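Local coordinates for sugar isomerase (Sinorhizobium meliloti, PDB 3QC0), which is probably a sugar isomerase of the xylose isomerase-like TIM-barrel family and binds a zinc ion within its barrel, at residues A[138-143]-A[199-204]. Sequence-based numbering, arbitrary orientation. Where two conformers were deposited one is given.
Sequences PLAIEP and AILAHH
Glu142 and His204 meet at a shared zinc ion inside a TIM barrel, toward its C-terminal mouth, on two strands that are not neighbours in the sheet. OE2 of Glu142 lies 3.1 Å from ND1 of His204, yet the two are not hydrogen-bonded: both are metal ligands, and the zinc brings them together. Carboxylate and imidazole planes stand 75° apart, with OE2 coming obliquely to the ring. Glu142 gets there on an extended chain, its CG anti to the backbone N (chi1 -167°). Asp177 and Glu248 complete the protein's share of the site, so one imidazole and three carboxylate side chains face the zinc. Replacing His204 with an alanine would probably cost the zinc its only nitrogen ligand from the protein and open a gap beside the Glu142 carboxylate. Toward the N-terminal ends of the strands the contact turns apolar. CD1 of Leu201 packs on Ala140 CB and lies 3.8 Å from Pro138 CB. The same methyl is 3.4 Å from the carbonyl O of Leu139. Strand 172-177 runs between strands 139-141 and 200-205 in the sheet order, while Leu139 and Ile141 pack outward on helix 114-135, and Ile141 also on helix 158-168.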
ATOM      1  N   PRO A 138      -2.291  -8.103  26.450  1.00 16.89           N
ATOM      2  CA  PRO A 138      -3.122  -7.872  25.239  1.00 15.73           C
ATOM      3  C   PRO A 138      -2.301  -8.062  23.983  1.00 15.37           C
ATOM      4  O   PRO A 138      -1.142  -7.654  23.955  1.00 14.68           O
ATOM      5  CB  PRO A 138      -3.555  -6.417  25.387  1.00 16.66           C
ATOM      6  CG  PRO A 138      -3.515  -6.208  26.933  1.00 17.18           C
ATOM      7  CD  PRO A 138      -2.256  -6.907  27.320  1.00 17.84           C
ATOM      8  N   LEU A 139      -2.901  -8.711  22.988  1.00 13.45           N
ATOM      9  CA  LEU A 139      -2.243  -8.868  21.687  1.00 12.90           C
ATOM     10  C   LEU A 139      -2.751  -7.766  20.782  1.00 13.98           C
ATOM     11  O   LEU A 139      -3.952  -7.645  20.586  1.00 14.56           O
ATOM     12  CB  LEU A 139      -2.559 -10.235  21.079  1.00 12.80           C
ATOM     13  CG  LEU A 139      -2.049 -11.446  21.891  1.00 13.00           C
ATOM     14  CD1 LEU A 139      -2.402 -12.781  21.183  1.00 14.11           C
ATOM     15  CD2 LEU A 139      -0.525 -11.350  22.213  1.00 13.83           C
ATOM     16  N   ALA A 140      -1.844  -7.004  20.186  1.00 13.53           N
ATOM     17  CA  ALA A 140      -2.205  -5.899  19.299  1.00 13.72           C
ATOM     18  C   ALA A 140      -1.819  -6.248  17.882  1.00 13.45           C
ATOM     19  O   ALA A 140      -0.641  -6.177  17.522  1.00 13.83           O
ATOM     20  CB  ALA A 140      -1.502  -4.586  19.741  1.00 13.71           C
ATOM     21  N   ILE A 141      -2.807  -6.619  17.072  1.00 12.98           N
ATOM     22  CA  ILE A 141      -2.583  -6.809  15.635  1.00 12.28           C
ATOM     23  C   ILE A 141      -2.305  -5.446  15.033  1.00 12.11           C
ATOM     24  O   ILE A 141      -3.135  -4.520  15.133  1.00 13.77           O
ATOM     25  CB  ILE A 141      -3.820  -7.427  14.952  1.00 12.93           C
ATOM     26  CG1 ILE A 141      -4.226  -8.770  15.571  1.00 13.03           C
ATOM     27  CG2 ILE A 141      -3.586  -7.553  13.417  1.00 13.61           C
ATOM     28  CD1 ILE A 141      -5.552  -9.339  15.027  1.00 14.30           C
ATOM     29  N   GLU A 142      -1.155  -5.338  14.388  0.61 12.31           N
ATOM     30  CA  GLU A 142      -0.765  -4.085  13.715  0.61 12.75           C
ATOM     31  C   GLU A 142      -0.993  -4.280  12.211  0.61 12.24           C
ATOM     32  O   GLU A 142      -0.231  -4.973  11.560  0.61 11.85           O
ATOM     33  CB  GLU A 142       0.693  -3.734  13.996  0.61 13.06           C
ATOM     34  CG  GLU A 142       1.027  -2.305  13.578  0.61 13.33           C
ATOM     35  CD  GLU A 142       2.485  -1.954  13.704  0.61 15.86           C
ATOM     36  OE1 GLU A 142       3.301  -2.878  13.693  0.61 16.52           O
ATOM     37  OE2 GLU A 142       2.771  -0.749  13.809  0.61 14.58           O
ATOM     38  N   PRO A 143      -2.093  -3.731  11.670  1.00 12.46           N
ATOM     39  CA  PRO A 143      -2.139  -3.762  10.182  1.00 11.42           C
ATOM     40  C   PRO A 143      -0.933  -2.994   9.649  1.00 11.74           C
ATOM     41  O   PRO A 143      -0.609  -1.915  10.167  1.00 12.66           O
ATOM     42  CB  PRO A 143      -3.472  -3.081   9.847  1.00 11.91           C
ATOM     43  CG  PRO A 143      -3.797  -2.248  11.056  1.00 13.66           C
ATOM     44  CD  PRO A 143      -3.235  -3.020  12.246  1.00 13.58           C
ATOM     45  N   ALA A 199     -11.229  -1.951  20.943  1.00 19.58           N
ATOM     46  CA  ALA A 199     -10.103  -2.732  20.430  1.00 18.10           C
ATOM     47  C   ALA A 199      -8.807  -1.934  20.299  1.00 16.49           C
ATOM     48  O   ALA A 199      -7.813  -2.529  19.953  1.00 16.93           O
ATOM     49  CB  ALA A 199     -10.476  -3.355  19.030  1.00 19.07           C
ATOM     50  N   ILE A 200      -8.815  -0.610  20.506  1.00 17.26           N
ATOM     51  CA  ILE A 200      -7.605   0.205  20.241  1.00 16.99           C
ATOM     52  C   ILE A 200      -6.636   0.029  21.402  1.00 17.16           C
ATOM     53  O   ILE A 200      -6.955   0.334  22.560  1.00 19.63           O
ATOM     54  CB  ILE A 200      -7.882   1.701  19.952  1.00 16.79           C
ATOM     55  CG1 ILE A 200      -8.932   1.856  18.826  1.00 18.28           C
ATOM     56  CG2 ILE A 200      -6.518   2.438  19.662  1.00 19.44           C
ATOM     57  CD1 ILE A 200      -9.377   3.319  18.622  1.00 17.78           C
ATOM     58  N   LEU A 201      -5.471  -0.518  21.110  1.00 15.97           N
ATOM     59  CA  LEU A 201      -4.440  -0.753  22.125  1.00 15.84           C
ATOM     60  C   LEU A 201      -3.220   0.143  22.020  1.00 16.87           C
ATOM     61  O   LEU A 201      -2.489   0.286  22.991  1.00 17.44           O
ATOM     62  CB  LEU A 201      -3.973  -2.205  22.070  1.00 16.48           C
ATOM     63  CG  LEU A 201      -4.978  -3.272  22.473  1.00 16.44           C
ATOM     64  CD1 LEU A 201      -4.578  -4.718  22.159  1.00 16.96           C
ATOM     65  CD2 LEU A 201      -5.235  -3.159  24.011  1.00 19.40           C
ATOM     66  N   ALA A 202      -2.959   0.713  20.844  1.00 15.74           N
ATOM     67  CA  ALA A 202      -1.783   1.537  20.664  1.00 15.74           C
ATOM     68  C   ALA A 202      -1.997   2.444  19.482  1.00 16.01           C
ATOM     69  O   ALA A 202      -2.792   2.114  18.581  1.00 15.85           O
ATOM     70  CB  ALA A 202      -0.515   0.677  20.458  1.00 15.87           C
ATOM     71  N   HIS A 203      -1.252   3.539  19.491  1.00 16.38           N
ATOM     72  CA  HIS A 203      -1.265   4.559  18.432  1.00 15.77           C
ATOM     73  C   HIS A 203       0.161   4.953  18.163  1.00 16.40           C
ATOM     74  O   HIS A 203       0.836   5.503  19.062  1.00 17.43           O
ATOM     75  CB  HIS A 203      -2.094   5.757  18.900  1.00 16.83           C
ATOM     76  CG  HIS A 203      -2.133   6.898  17.939  1.00 16.09           C
ATOM     77  ND1 HIS A 203      -2.531   8.161  18.309  1.00 18.42           N
ATOM     78  CD2 HIS A 203      -1.851   6.967  16.603  1.00 16.97           C
ATOM     79  CE1 HIS A 203      -2.508   8.955  17.251  1.00 19.11           C
ATOM     80  NE2 HIS A 203      -2.053   8.271  16.217  1.00 17.89           N
ATOM     81  N   HIS A 204       0.659   4.620  16.969  1.00 15.82           N
ATOM     82  CA  HIS A 204       2.024   4.930  16.592  1.00 16.39           C
ATOM     83  C   HIS A 204       2.028   6.109  15.639  1.00 15.82           C
ATOM     84  O   HIS A 204       1.210   6.164  14.689  1.00 15.85           O
ATOM     85  CB  HIS A 204       2.753   3.760  15.919  1.00 15.58           C
ATOM     86  CG  HIS A 204       2.686   2.476  16.667  1.00 15.33           C
ATOM     87  ND1 HIS A 204       3.098   1.275  16.134  1.00 15.76           N
ATOM     88  CD2 HIS A 204       2.267   2.211  17.932  1.00 15.13           C
ATOM     89  CE1 HIS A 204       2.919   0.322  17.046  1.00 17.93           C
ATOM     90  NE2 HIS A 204       2.434   0.871  18.146  1.00 16.88           N
TER